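Long-range contacts in uncharacterized protein AF_1796 (Archaeoglobus fulgidus, PDB 1VIM), which is of unknown function but probably binds a carbohydrate derivative, perhaps a phosphosugar, and may act as an isomerase: residues A[47-53]-A[90-96]; A[68-73]-A[187-192]; A[97-101]-A[123-129]. All blocks are in the same frame, centred on the assembly; numbering follows the deposited sequence.

Contact 1: A[47-53]-A[90-96]; sequences ARSIFVI and QDVLVGI. Unlike the reference sequence in segment 90-96: Gly95 (reference Ala).
A two-pronged salt bridge joins Arg48 to Asp91. Arg48 NE meets Asp91 OD1 at 2.9 Å, nearly straight and in the guanidinium plane, while NH2 bonds to Asp91 OD2 at 2.8 Å, that oxygen lying 20° out of the plane. Both oxygens use their syn lone pairs, and the two flat groups are turned 33° against each other. The arginine chain, extended as far as CD, bends at chi3 (79°), which turns its NE/NH2 edge to the carboxylate. The amide of Ser49 adds a weak bond to OD1, and OD2 also accepts from the backbone N of Thr88. Phe51 CE1 lies 3.5 Å from Asp91 OD2, its ring oblique to the carboxylate. A leucine in place of Asp91 would probably leave the Arg48 guanidinium without its countercharge and the Thr88 amide without its acceptor. Beyond this end the two chains run as parallel strands: Phe51 N bonds to Val92 O and Val94 N to Phe51 O, both at 2.8 Å, and the pattern continues to Ile53 and Ile96. On one face Ala47 CB presses tightly on Val92 CG1 at 3.5 Å, followed by Ile50 beside Val92 and Val94. On the other, Leu93 CD1 fits between Phe51 CB, at 3.9 Å, and Ile53 CG2. Strands 50-53 and 92-96 are adjacent inner strands of the five-stranded parallel sheet (order 2-1-3-4-5) in the Rossmann-like SIS domain, flanked by 76-78 and 118-123. Helix 56-71 packs on Val52 and Ile96, whereas helix 103-115 covers Ile53 and Leu93 on the opposite face.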
ATOM      1  N   ALA A  47      14.904   4.839  21.538  1.00 12.81           N
ATOM      2  CA  ALA A  47      14.357   5.817  20.625  1.00 11.58           C
ATOM      3  C   ALA A  47      12.998   6.324  21.106  1.00 11.02           C
ATOM      4  O   ALA A  47      12.235   5.599  21.755  1.00 11.85           O
ATOM      5  CB  ALA A  47      14.195   5.166  19.290  1.00 12.68           C
ATOM      6  N   ARG A  48      12.667   7.544  20.732  1.00 10.16           N
ATOM      7  CA  ARG A  48      11.306   8.025  20.914  1.00 10.36           C
ATOM      8  C   ARG A  48      10.321   7.185  20.109  1.00 11.09           C
ATOM      9  O   ARG A  48       9.313   6.725  20.633  1.00 11.92           O
ATOM     10  CB  ARG A  48      11.242   9.470  20.468  1.00 11.40           C
ATOM     11  CG  ARG A  48       9.863  10.082  20.522  1.00 11.15           C
ATOM     12  CD  ARG A  48       9.794  11.511  19.947  1.00 12.36           C
ATOM     13  NE  ARG A  48       9.760  11.423  18.492  1.00 13.33           N
ATOM     14  CZ  ARG A  48       8.931  12.089  17.699  1.00 14.05           C
ATOM     15  NH1 ARG A  48       8.075  13.001  18.189  1.00 15.60           N
ATOM     16  NH2 ARG A  48       8.963  11.827  16.387  1.00 15.67           N
ATOM     17  N   SER A  49      10.622   6.998  18.822  1.00  9.37           N
ATOM     18  CA  SER A  49       9.825   6.135  17.962  1.00 10.16           C
ATOM     19  C   SER A  49      10.714   5.533  16.900  1.00  9.45           C
ATOM     20  O   SER A  49      11.826   6.003  16.678  1.00  9.68           O
ATOM     21  CB  SER A  49       8.658   6.860  17.309  1.00 12.60           C
ATOM     22  OG  SER A  49       7.993   7.781  18.130  0.65 15.09           O
ATOM     23  N   ILE A  50      10.230   4.448  16.299  1.00  9.08           N
ATOM     24  CA  ILE A  50      10.985   3.662  15.344  1.00  8.52           C
ATOM     25  C   ILE A  50      10.320   3.828  13.990  1.00  8.20           C
ATOM     26  O   ILE A  50       9.097   3.725  13.863  1.00  8.62           O
ATOM     27  CB  ILE A  50      11.008   2.163  15.749  1.00  8.84           C
ATOM     28  CG1 ILE A  50      11.586   2.017  17.165  1.00 11.01           C
ATOM     29  CG2 ILE A  50      11.796   1.337  14.722  1.00 10.99           C
ATOM     30  CD1 ILE A  50      10.697   1.241  18.102  1.00 15.33           C
ATOM     31  N   PHE A  51      11.151   4.092  12.986  1.00  7.17           N
ATOM     32  CA  PHE A  51      10.686   4.165  11.617  1.00  7.61           C
ATOM     33  C   PHE A  51      11.372   3.057  10.848  1.00  8.22           C
ATOM     34  O   PHE A  51      12.570   2.791  11.098  1.00  9.02           O
ATOM     35  CB  PHE A  51      11.067   5.512  10.999  1.00  8.07           C
ATOM     36  CG  PHE A  51      10.316   6.702  11.567  1.00  8.10           C
ATOM     37  CD1 PHE A  51      10.496   7.127  12.889  1.00 10.25           C
ATOM     38  CD2 PHE A  51       9.459   7.444  10.757  1.00  8.77           C
ATOM     39  CE1 PHE A  51       9.797   8.226  13.387  1.00  9.12           C
ATOM     40  CE2 PHE A  51       8.793   8.556  11.239  1.00  9.14           C
ATOM     41  CZ  PHE A  51       8.938   8.937  12.545  1.00  8.76           C
ATOM     42  N   VAL A  52      10.666   2.415   9.912  1.00  7.67           N
ATOM     43  CA  VAL A  52      11.285   1.339   9.125  1.00  8.07           C
ATOM     44  C   VAL A  52      11.174   1.618   7.639  1.00  8.06           C
ATOM     45  O   VAL A  52      10.205   2.263   7.181  1.00  8.83           O
ATOM     46  CB  VAL A  52      10.702  -0.051   9.427  1.00  8.48           C
ATOM     47  CG1 VAL A  52      10.718  -0.315  10.924  1.00 10.09           C
ATOM     48  CG2 VAL A  52       9.311  -0.190   8.819  1.00 12.05           C
ATOM     49  N   ILE A  53      12.155   1.137   6.868  1.00  8.03           N
ATOM     50  CA  ILE A  53      12.097   1.300   5.413  1.00  9.87           C
ATOM     51  C   ILE A  53      12.803   0.164   4.709  1.00  8.64           C
ATOM     52  O   ILE A  53      13.868  -0.279   5.152  1.00  8.76           O
ATOM     53  CB  ILE A  53      12.681   2.664   4.950  1.00 11.17           C
ATOM     54  CG1 ILE A  53      12.515   2.833   3.426  1.00 14.16           C
ATOM     55  CG2 ILE A  53      14.168   2.799   5.338  1.00 12.86           C
ATOM     56  CD1 ILE A  53      12.858   4.202   2.934  0.65 15.90           C
ATOM     57  N   GLN A  90      15.284  12.335  17.807  1.00  9.76           N
ATOM     58  CA  GLN A  90      15.162  11.372  18.896  1.00  9.57           C
ATOM     59  C   GLN A  90      14.742   9.988  18.417  1.00  8.86           C
ATOM     60  O   GLN A  90      14.559   9.074  19.238  1.00  9.16           O
ATOM     61  CB  GLN A  90      14.140  11.849  19.918  1.00  9.17           C
ATOM     62  CG  GLN A  90      14.551  13.152  20.606  1.00 10.41           C
ATOM     63  CD  GLN A  90      13.788  13.361  21.888  1.00 10.88           C
ATOM     64  OE1 GLN A  90      12.741  12.751  22.110  1.00 11.95           O
ATOM     65  NE2 GLN A  90      14.341  14.192  22.767  1.00 11.45           N
ATOM     66  N   ASP A  91      14.559   9.833  17.101  1.00  9.31           N
ATOM     67  CA  ASP A  91      14.035   8.590  16.564  1.00  9.39           C
ATOM     68  C   ASP A  91      15.140   7.693  16.013  1.00  9.67           C
ATOM     69  O   ASP A  91      16.298   8.085  15.912  1.00 11.72           O
ATOM     70  CB  ASP A  91      12.990   8.929  15.484  1.00 10.21           C
ATOM     71  CG  ASP A  91      11.864   9.731  16.032  1.00 10.74           C
ATOM     72  OD1 ASP A  91      11.389   9.441  17.176  1.00 11.06           O
ATOM     73  OD2 ASP A  91      11.371  10.682  15.402  1.00 11.21           O
ATOM     74  N   VAL A  92      14.755   6.479  15.648  1.00  9.60           N
ATOM     75  CA  VAL A  92      15.664   5.575  14.970  1.00  9.28           C
ATOM     76  C   VAL A  92      14.995   5.072  13.702  1.00  9.60           C
ATOM     77  O   VAL A  92      13.811   4.745  13.709  1.00  9.59           O
ATOM     78  CB  VAL A  92      16.114   4.422  15.886  1.00 10.78           C
ATOM     79  CG1 VAL A  92      14.960   3.551  16.298  1.00 12.96           C
ATOM     80  CG2 VAL A  92      17.218   3.585  15.216  1.00 11.81           C
ATOM     81  N   LEU A  93      15.764   5.024  12.635  1.00  9.13           N
ATOM     82  CA  LEU A  93      15.333   4.459  11.363  1.00  7.96           C
ATOM     83  C   LEU A  93      16.013   3.121  11.207  1.00  8.48           C
ATOM     84  O   LEU A  93      17.234   3.015  11.409  1.00  9.45           O
ATOM     85  CB  LEU A  93      15.778   5.387  10.232  1.00  8.96           C
ATOM     86  CG  LEU A  93      15.479   4.934   8.796  1.00  7.50           C
ATOM     87  CD1 LEU A  93      13.954   4.745   8.547  1.00 10.01           C
ATOM     88  CD2 LEU A  93      16.047   5.948   7.833  1.00 10.11           C
ATOM     89  N   VAL A  94      15.235   2.106  10.850  1.00  7.80           N
ATOM     90  CA  VAL A  94      15.772   0.783  10.537  1.00  8.17           C
ATOM     91  C   VAL A  94      15.609   0.614   9.029  1.00  8.25           C
ATOM     92  O   VAL A  94      14.492   0.555   8.520  1.00  8.72           O
ATOM     93  CB  VAL A  94      15.034  -0.348  11.281  1.00  8.74           C
ATOM     94  CG1 VAL A  94      15.652  -1.704  10.904  1.00  9.39           C
ATOM     95  CG2 VAL A  94      15.088  -0.108  12.821  1.00 10.14           C
ATOM     96  N   GLY A  95      16.721   0.521   8.317  1.00  8.59           N
ATOM     97  CA  GLY A  95      16.719   0.344   6.877  1.00  8.39           C
ATOM     98  C   GLY A  95      17.170  -1.050   6.516  1.00  8.99           C
ATOM     99  O   GLY A  95      18.197  -1.532   6.998  1.00  9.82           O
ATOM    100  N   ILE A  96      16.413  -1.704   5.658  1.00  8.55           N
ATOM    101  CA  ILE A  96      16.706  -3.072   5.234  1.00  9.51           C
ATOM    102  C   ILE A  96      17.078  -3.071   3.772  1.00  9.90           C
ATOM    103  O   ILE A  96      16.292  -2.655   2.925  1.00 10.31           O
ATOM    104  CB  ILE A  96      15.466  -3.957   5.452  1.00  9.54           C
ATOM    105  CG1 ILE A  96      15.030  -3.902   6.913  1.00 12.15           C
ATOM    106  CG2 ILE A  96      15.765  -5.405   5.017  1.00 10.83           C
ATOM    107  CD1 ILE A  96      13.787  -4.702   7.186  1.00 15.81           C
TER

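Contact 2: A[68-73]-A[187-192]; sequences RLMHLG and DLEARH
The guanidinium of Arg191 lies flat against the turn at Gly73, with Gly73 CA 3.5 Å above its plane and over its centre. At the guanidinium edge, NH1 donates to His71 O at 2.7 Å, approaching the carbonyl from 30° out of its plane. The arginine chain is extended from CG to NE, which carries the guanidinium to the turn at Leu72 and Gly73 and brings CD to 3.4 Å from Met70 O. The His71 ring has Arg68 NH1 at its edge, 2.9 Å from ND1 and only 1° out of the ring plane; this bond from one turn earlier fixes the rotation of the imidazole. His192 CB approaches the same ring obliquely, 3.4 Å from His71 NE2. Leu188 CG packs on His71 CB at 3.8 Å. Its two methyls diverge: CD1 lies alongside Leu72 CD2 at 3.8 Å, and CD2 meets the aliphatic part of Arg68, whose chain crosses the leucine at about a right angle. Leu72 and Leu188 also pack on Met178 of helix 160-181. Arg68 NH2 bonds to Thr160 OG1 of a second subunit, and Leu158 of that subunit packs against His71 and His192. Arg191 makes backbone hydrogen bonds to a third subunit, so the contact lies where subunits of the tetramer meet. With positive phi (100°) and a pair of bonds returning to the final turn, one of them from Gly73 N to Met70 O, Gly73 forms a Schellman motif: the arginine of the C-terminal helix 185-191 thus binds at the carbonyl end of helix 56-71, with glycine at its terminating turn.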
ATOM      1  N   ARG A  68       5.151  -6.301  13.996  1.00  9.31           N
ATOM      2  CA  ARG A  68       5.506  -6.971  15.247  1.00  9.60           C
ATOM      3  C   ARG A  68       5.989  -6.002  16.312  1.00  9.19           C
ATOM      4  O   ARG A  68       5.671  -6.184  17.507  1.00  9.97           O
ATOM      5  CB  ARG A  68       6.590  -8.007  15.002  1.00 11.47           C
ATOM      6  CG  ARG A  68       6.042  -9.305  14.621  1.00 14.20           C
ATOM      7  CD  ARG A  68       5.370 -10.109  15.803  1.00 12.42           C
ATOM      8  NE  ARG A  68       5.013 -11.352  15.183  1.00 13.22           N
ATOM      9  CZ  ARG A  68       3.905 -11.566  14.526  1.00 13.83           C
ATOM     10  NH1 ARG A  68       2.923 -10.657  14.547  1.00 12.87           N
ATOM     11  NH2 ARG A  68       3.751 -12.711  13.867  1.00 14.94           N
ATOM     12  N   LEU A  69       6.773  -4.993  15.943  1.00  8.89           N
ATOM     13  CA  LEU A  69       7.167  -3.990  16.941  1.00  8.61           C
ATOM     14  C   LEU A  69       5.928  -3.316  17.515  1.00  8.93           C
ATOM     15  O   LEU A  69       5.886  -3.018  18.710  1.00  9.54           O
ATOM     16  CB  LEU A  69       8.137  -2.948  16.349  1.00  8.15           C
ATOM     17  CG  LEU A  69       9.554  -3.432  16.015  1.00  9.61           C
ATOM     18  CD1 LEU A  69      10.307  -2.292  15.372  1.00 12.31           C
ATOM     19  CD2 LEU A  69      10.283  -3.977  17.245  1.00 12.70           C
ATOM     20  N   MET A  70       4.918  -3.071  16.680  1.00  8.22           N
ATOM     21  CA  MET A  70       3.673  -2.501  17.178  1.00  8.37           C
ATOM     22  C   MET A  70       3.029  -3.475  18.178  1.00  9.25           C
ATOM     23  O   MET A  70       2.587  -3.075  19.263  1.00  9.31           O
ATOM     24  CB  MET A  70       2.753  -2.114  16.010  1.00  9.16           C
ATOM     25  CG  MET A  70       1.392  -1.536  16.466  1.00  9.10           C
ATOM     26  SD  MET A  70       0.141  -2.748  16.870  1.00 10.29           S
ATOM     27  CE  MET A  70      -0.207  -3.459  15.195  1.00  9.91           C
ATOM     28  N   HIS A  71       3.013  -4.754  17.843  1.00  9.21           N
ATOM     29  CA  HIS A  71       2.480  -5.774  18.755  1.00  9.91           C
ATOM     30  C   HIS A  71       3.181  -5.783  20.099  1.00 10.39           C
ATOM     31  O   HIS A  71       2.516  -6.042  21.110  1.00 12.47           O
ATOM     32  CB  HIS A  71       2.533  -7.178  18.144  1.00  9.58           C
ATOM     33  CG  HIS A  71       1.697  -7.322  16.906  1.00  9.50           C
ATOM     34  ND1 HIS A  71       1.901  -8.317  15.975  1.00  9.63           N
ATOM     35  CD2 HIS A  71       0.646  -6.591  16.444  1.00 10.35           C
ATOM     36  CE1 HIS A  71       1.026  -8.183  14.987  1.00  9.85           C
ATOM     37  NE2 HIS A  71       0.266  -7.130  15.240  1.00  9.84           N
ATOM     38  N   LEU A  72       4.482  -5.510  20.103  1.00 10.26           N
ATOM     39  CA  LEU A  72       5.293  -5.472  21.323  1.00 11.76           C
ATOM     40  C   LEU A  72       5.089  -4.196  22.138  1.00 12.78           C
ATOM     41  O   LEU A  72       5.630  -4.092  23.269  1.00 15.59           O
ATOM     42  CB  LEU A  72       6.779  -5.632  20.971  1.00 13.01           C
ATOM     43  CG  LEU A  72       7.177  -6.969  20.337  1.00 15.50           C
ATOM     44  CD1 LEU A  72       8.634  -6.909  19.881  1.00 17.30           C
ATOM     45  CD2 LEU A  72       7.006  -8.079  21.313  1.00 20.01           C
ATOM     46  N   GLY A  73       4.365  -3.228  21.577  1.00 10.89           N
ATOM     47  CA  GLY A  73       4.040  -2.000  22.292  1.00 11.57           C
ATOM     48  C   GLY A  73       4.911  -0.809  21.958  1.00 12.48           C
ATOM     49  O   GLY A  73       4.785   0.235  22.603  1.00 14.15           O
ATOM     50  N   ASP A 187      -0.048 -11.068  25.175  1.00 17.76           N
ATOM     51  CA  ASP A 187       0.208  -9.618  25.156  1.00 18.62           C
ATOM     52  C   ASP A 187       0.168  -9.053  23.736  1.00 17.80           C
ATOM     53  O   ASP A 187      -0.367  -7.974  23.505  1.00 18.40           O
ATOM     54  CB  ASP A 187       1.540  -9.264  25.796  1.00 19.02           C
ATOM     55  CG  ASP A 187       1.606  -9.643  27.266  1.00 22.18           C
ATOM     56  OD1 ASP A 187       0.614  -9.411  28.011  1.00 25.96           O
ATOM     57  OD2 ASP A 187       2.613 -10.186  27.745  1.00 23.54           O
ATOM     58  N   LEU A 188       0.748  -9.788  22.795  1.00 16.61           N
ATOM     59  CA  LEU A 188       0.774  -9.373  21.389  1.00 16.83           C
ATOM     60  C   LEU A 188      -0.633  -9.449  20.820  1.00 16.88           C
ATOM     61  O   LEU A 188      -1.090  -8.548  20.065  1.00 16.19           O
ATOM     62  CB  LEU A 188       1.736 -10.261  20.605  1.00 17.73           C
ATOM     63  CG  LEU A 188       3.208  -9.847  20.694  1.00 19.85           C
ATOM     64  CD1 LEU A 188       3.849 -10.009  22.097  1.00 22.41           C
ATOM     65  CD2 LEU A 188       4.011 -10.581  19.621  1.00 21.68           C
ATOM     66  N   GLU A 189      -1.351 -10.513  21.185  1.00 18.13           N
ATOM     67  CA  GLU A 189      -2.709 -10.723  20.707  1.00 20.73           C
ATOM     68  C   GLU A 189      -3.615  -9.551  21.054  1.00 19.72           C
ATOM     69  O   GLU A 189      -4.498  -9.187  20.276  1.00 20.89           O
ATOM     70  CB  GLU A 189      -3.248 -12.026  21.292  1.00 22.42           C
ATOM     71  CG  GLU A 189      -4.352 -12.711  20.510  1.00 26.98           C
ATOM     72  CD  GLU A 189      -4.678 -14.081  21.096  1.00 31.65           C
ATOM     73  OE1 GLU A 189      -4.547 -14.241  22.328  1.00 33.38           O
ATOM     74  OE2 GLU A 189      -5.032 -15.006  20.329  1.00 34.99           O
ATOM     75  N   ALA A 190      -3.378  -8.922  22.202  1.00 18.27           N
ATOM     76  CA  ALA A 190      -4.204  -7.797  22.630  1.00 19.30           C
ATOM     77  C   ALA A 190      -4.078  -6.575  21.730  1.00 18.48           C
ATOM     78  O   ALA A 190      -4.998  -5.758  21.658  1.00 20.12           O
ATOM     79  CB  ALA A 190      -3.924  -7.425  24.095  1.00 20.14           C
ATOM     80  N   ARG A 191      -2.935  -6.453  21.042  1.00 16.49           N
ATOM     81  CA  ARG A 191      -2.673  -5.310  20.166  1.00 16.41           C
ATOM     82  C   ARG A 191      -2.899  -5.602  18.694  1.00 14.88           C
ATOM     83  O   ARG A 191      -2.981  -4.668  17.888  1.00 15.94           O
ATOM     84  CB  ARG A 191      -1.228  -4.833  20.346  1.00 17.11           C
ATOM     85  CG  ARG A 191      -0.898  -4.318  21.747  1.00 22.11           C
ATOM     86  CD  ARG A 191       0.393  -3.502  21.783  1.00 26.88           C
ATOM     87  NE  ARG A 191       0.777  -3.118  23.142  1.00 32.30           N
ATOM     88  CZ  ARG A 191       1.551  -3.837  23.956  1.00 34.68           C
ATOM     89  NH1 ARG A 191       2.033  -5.026  23.592  1.00 35.04           N
ATOM     90  NH2 ARG A 191       1.837  -3.360  25.162  1.00 36.78           N
ATOM     91  N   HIS A 192      -2.970  -6.862  18.293  1.00 14.41           N
ATOM     92  CA  HIS A 192      -3.050  -7.126  16.857  1.00 14.46           C
ATOM     93  C   HIS A 192      -4.389  -6.751  16.239  1.00 13.19           C
ATOM     94  O   HIS A 192      -5.461  -6.846  16.872  1.00 14.01           O
ATOM     95  CB  HIS A 192      -2.563  -8.534  16.528  1.00 16.88           C
ATOM     96  CG  HIS A 192      -3.557  -9.613  16.759  1.00 20.14           C
ATOM     97  ND1 HIS A 192      -4.682  -9.455  17.537  1.00 24.56           N
ATOM     98  CD2 HIS A 192      -3.573 -10.898  16.333  1.00 24.68           C
ATOM     99  CE1 HIS A 192      -5.362 -10.590  17.560  1.00 25.70           C
ATOM    100  NE2 HIS A 192      -4.710 -11.481  16.840  1.00 26.24           N
TER

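Contact 3: A[97-101]-A[123-129]; sequences SGSGE and TGKRDSS
Gly98 O accepts from Gly124 N at 2.9 Å, joining the loop after strand 92-96 to the end of strand 118-123 and the loop beyond it. Gly100 adopts positive phi (69°) next to Ser128; a side chain at this glycine would collide with Ser128 OG. Across from it, residues 125-128 form a type I turn, closed by Ser128 N bonding to Lys125 O. With chi1 at -179°, Thr123 presents OG1 to both Ser97 O at 2.9 Å and Gly98 O at 3.2 Å, each within range of its single proton. The same oxygen accepts from Lys125 N in an ST turn. Loops at the C-terminal ends of neighbouring parallel strands are where the SIS fold, like other Rossmann-like folds, commonly forms its ligand site, and a serine-rich loop such as 97-101 is consistent with phosphosugar binding. At the start of helix 129-133, Ser128 is the N-cap, its OG bonding to the backbone N of Ala131. Glu101, bent at chi2, reaches this helix start with both oxygens: OE1 accepts a hydrogen bond from Ser129 OG at 2.6 Å through its syn lone pair, whereas Ser129 N meets OE2 at 3.0 Å from above the carboxylate plane.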
ATOM      1  N   SER A  97      18.304  -3.491   3.473  1.00  9.77           N
ATOM      2  CA  SER A  97      18.822  -3.527   2.091  1.00 10.17           C
ATOM      3  C   SER A  97      19.924  -4.545   2.011  1.00 10.32           C
ATOM      4  O   SER A  97      20.929  -4.401   2.703  1.00 11.02           O
ATOM      5  CB  SER A  97      19.376  -2.154   1.714  1.00 10.61           C
ATOM      6  OG  SER A  97      20.113  -2.204   0.489  1.00 11.92           O
ATOM      7  N   GLY A  98      19.768  -5.554   1.158  1.00 11.49           N
ATOM      8  CA  GLY A  98      20.772  -6.592   1.050  1.00 11.70           C
ATOM      9  C   GLY A  98      22.146  -6.074   0.667  1.00 11.28           C
ATOM     10  O   GLY A  98      23.166  -6.335   1.333  1.00 12.58           O
ATOM     11  N   SER A  99      22.169  -5.297  -0.411  1.00 11.80           N
ATOM     12  CA  SER A  99      23.411  -4.718  -0.911  1.00 12.28           C
ATOM     13  C   SER A  99      23.864  -3.527  -0.099  1.00 12.05           C
ATOM     14  O   SER A  99      25.043  -3.184  -0.119  1.00 12.83           O
ATOM     15  CB  SER A  99      23.216  -4.261  -2.353  1.00 12.62           C
ATOM     16  OG  SER A  99      22.293  -3.178  -2.405  1.00 13.10           O
ATOM     17  N   GLY A 100      22.933  -2.888   0.629  1.00 11.32           N
ATOM     18  CA  GLY A 100      23.223  -1.611   1.257  1.00 11.50           C
ATOM     19  C   GLY A 100      23.395  -0.471   0.252  1.00 10.77           C
ATOM     20  O   GLY A 100      23.880   0.610   0.625  1.00 11.51           O
ATOM     21  N   GLU A 101      22.936  -0.683  -0.993  1.00 11.04           N
ATOM     22  CA  GLU A 101      23.070   0.329  -2.063  1.00 11.07           C
ATOM     23  C   GLU A 101      21.725   0.741  -2.637  1.00 11.71           C
ATOM     24  O   GLU A 101      21.672   1.630  -3.491  1.00 14.23           O
ATOM     25  CB  GLU A 101      23.973  -0.167  -3.212  1.00 12.00           C
ATOM     26  CG  GLU A 101      25.337  -0.625  -2.737  1.00 12.81           C
ATOM     27  CD  GLU A 101      26.158   0.492  -2.093  1.00 13.73           C
ATOM     28  OE1 GLU A 101      25.926   1.699  -2.356  1.00 14.82           O
ATOM     29  OE2 GLU A 101      27.058   0.163  -1.290  1.00 14.93           O
ATOM     30  N   THR A 123      21.680  -5.411   6.656  1.00 10.33           N
ATOM     31  CA  THR A 123      22.313  -5.504   5.342  1.00 10.62           C
ATOM     32  C   THR A 123      23.287  -6.663   5.287  1.00 11.26           C
ATOM     33  O   THR A 123      23.772  -7.109   6.330  1.00 11.91           O
ATOM     34  CB  THR A 123      23.023  -4.144   4.998  1.00 11.01           C
ATOM     35  OG1 THR A 123      23.636  -4.198   3.695  1.00 12.49           O
ATOM     36  CG2 THR A 123      24.181  -3.813   5.968  1.00 12.31           C
ATOM     37  N   GLY A 124      23.598  -7.125   4.072  1.00 11.79           N
ATOM     38  CA  GLY A 124      24.596  -8.159   3.902  1.00 13.18           C
ATOM     39  C   GLY A 124      25.992  -7.595   3.707  1.00 14.79           C
ATOM     40  O   GLY A 124      26.958  -8.364   3.675  1.00 17.55           O
ATOM     41  N   LYS A 125      26.128  -6.273   3.592  1.00 14.66           N
ATOM     42  CA  LYS A 125      27.408  -5.666   3.217  1.00 15.57           C
ATOM     43  C   LYS A 125      27.846  -4.632   4.229  1.00 15.93           C
ATOM     44  O   LYS A 125      27.312  -3.519   4.261  1.00 14.85           O
ATOM     45  CB  LYS A 125      27.298  -5.054   1.814  1.00 16.24           C
ATOM     46  CG  LYS A 125      26.982  -6.023   0.689  1.00 18.91           C
ATOM     47  CD  LYS A 125      28.080  -7.063   0.472  1.00 23.51           C
ATOM     48  CE  LYS A 125      29.334  -6.436  -0.104  1.00 28.20           C
ATOM     49  NZ  LYS A 125      30.363  -7.449  -0.495  1.00 31.65           N
ATOM     50  N   ARG A 126      28.828  -5.002   5.058  1.00 16.62           N
ATOM     51  CA  ARG A 126      29.289  -4.130   6.154  1.00 18.42           C
ATOM     52  C   ARG A 126      29.941  -2.826   5.671  1.00 18.43           C
ATOM     53  O   ARG A 126      29.990  -1.852   6.415  1.00 18.59           O
ATOM     54  CB  ARG A 126      30.252  -4.895   7.081  1.00 20.49           C
ATOM     55  CG  ARG A 126      30.544  -4.239   8.420  0.65 23.49           C
ATOM     56  CD  ARG A 126      31.475  -5.055   9.316  0.65 26.88           C
ATOM     57  NE  ARG A 126      30.758  -6.151   9.966  0.65 29.75           N
ATOM     58  CZ  ARG A 126      30.951  -7.440   9.699  0.65 31.47           C
ATOM     59  NH1 ARG A 126      31.850  -7.816   8.798  0.65 32.43           N
ATOM     60  NH2 ARG A 126      30.243  -8.361  10.340  0.65 32.65           N
ATOM     61  N   ASP A 127      30.374  -2.821   4.411  1.00 18.24           N
ATOM     62  CA  ASP A 127      31.062  -1.684   3.804  1.00 19.63           C
ATOM     63  C   ASP A 127      30.221  -0.859   2.823  1.00 18.35           C
ATOM     64  O   ASP A 127      30.738   0.006   2.102  1.00 19.25           O
ATOM     65  CB  ASP A 127      32.323  -2.200   3.094  1.00 21.31           C
ATOM     66  CG  ASP A 127      32.048  -3.363   2.103  1.00 25.78           C
ATOM     67  OD1 ASP A 127      30.897  -3.881   1.962  1.00 26.14           O
ATOM     68  OD2 ASP A 127      32.966  -3.851   1.402  1.00 29.30           O
ATOM     69  N   SER A 128      28.929  -1.126   2.809  1.00 16.24           N
ATOM     70  CA  SER A 128      28.017  -0.486   1.867  1.00 14.40           C
ATOM     71  C   SER A 128      27.720   0.967   2.196  1.00 13.91           C
ATOM     72  O   SER A 128      27.973   1.418   3.306  1.00 14.37           O
ATOM     73  CB  SER A 128      26.713  -1.261   1.804  1.00 13.66           C
ATOM     74  OG  SER A 128      26.072  -1.269   3.085  1.00 13.85           O
ATOM     75  N   SER A 129      27.138   1.695   1.240  1.00 13.83           N
ATOM     76  CA  SER A 129      26.696   3.060   1.491  1.00 14.34           C
ATOM     77  C   SER A 129      25.783   3.144   2.739  1.00 13.46           C
ATOM     78  O   SER A 129      25.918   4.055   3.558  1.00 14.17           O
ATOM     79  CB  SER A 129      25.957   3.615   0.267  1.00 15.16           C
ATOM     80  OG  SER A 129      26.819   3.679  -0.877  1.00 18.09           O
TER

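From the N terminus, strand 50-53 is the first half of contact 1, and helix 56-71 follows it directly into contact 2. The chain then passes through strand 76-78 and returns at 90-96, closing contact 1 in the middle of the sheet. Contact 3 opens at once and closes after helix 103-115, joining the loops that follow strands 92-96 and 118-123. Contact 2 closes only when helix 185-191 returns to the end of helix 56-71, so it crosses contact 1 and encloses contact 3. Ile50 CG2 touches Leu69 CD1 at 4.0 Å, linking contacts 1 and 2, whereas the centres of contacts 2 and 3 are about 30 Å apart, on opposite sides of the chain's centre.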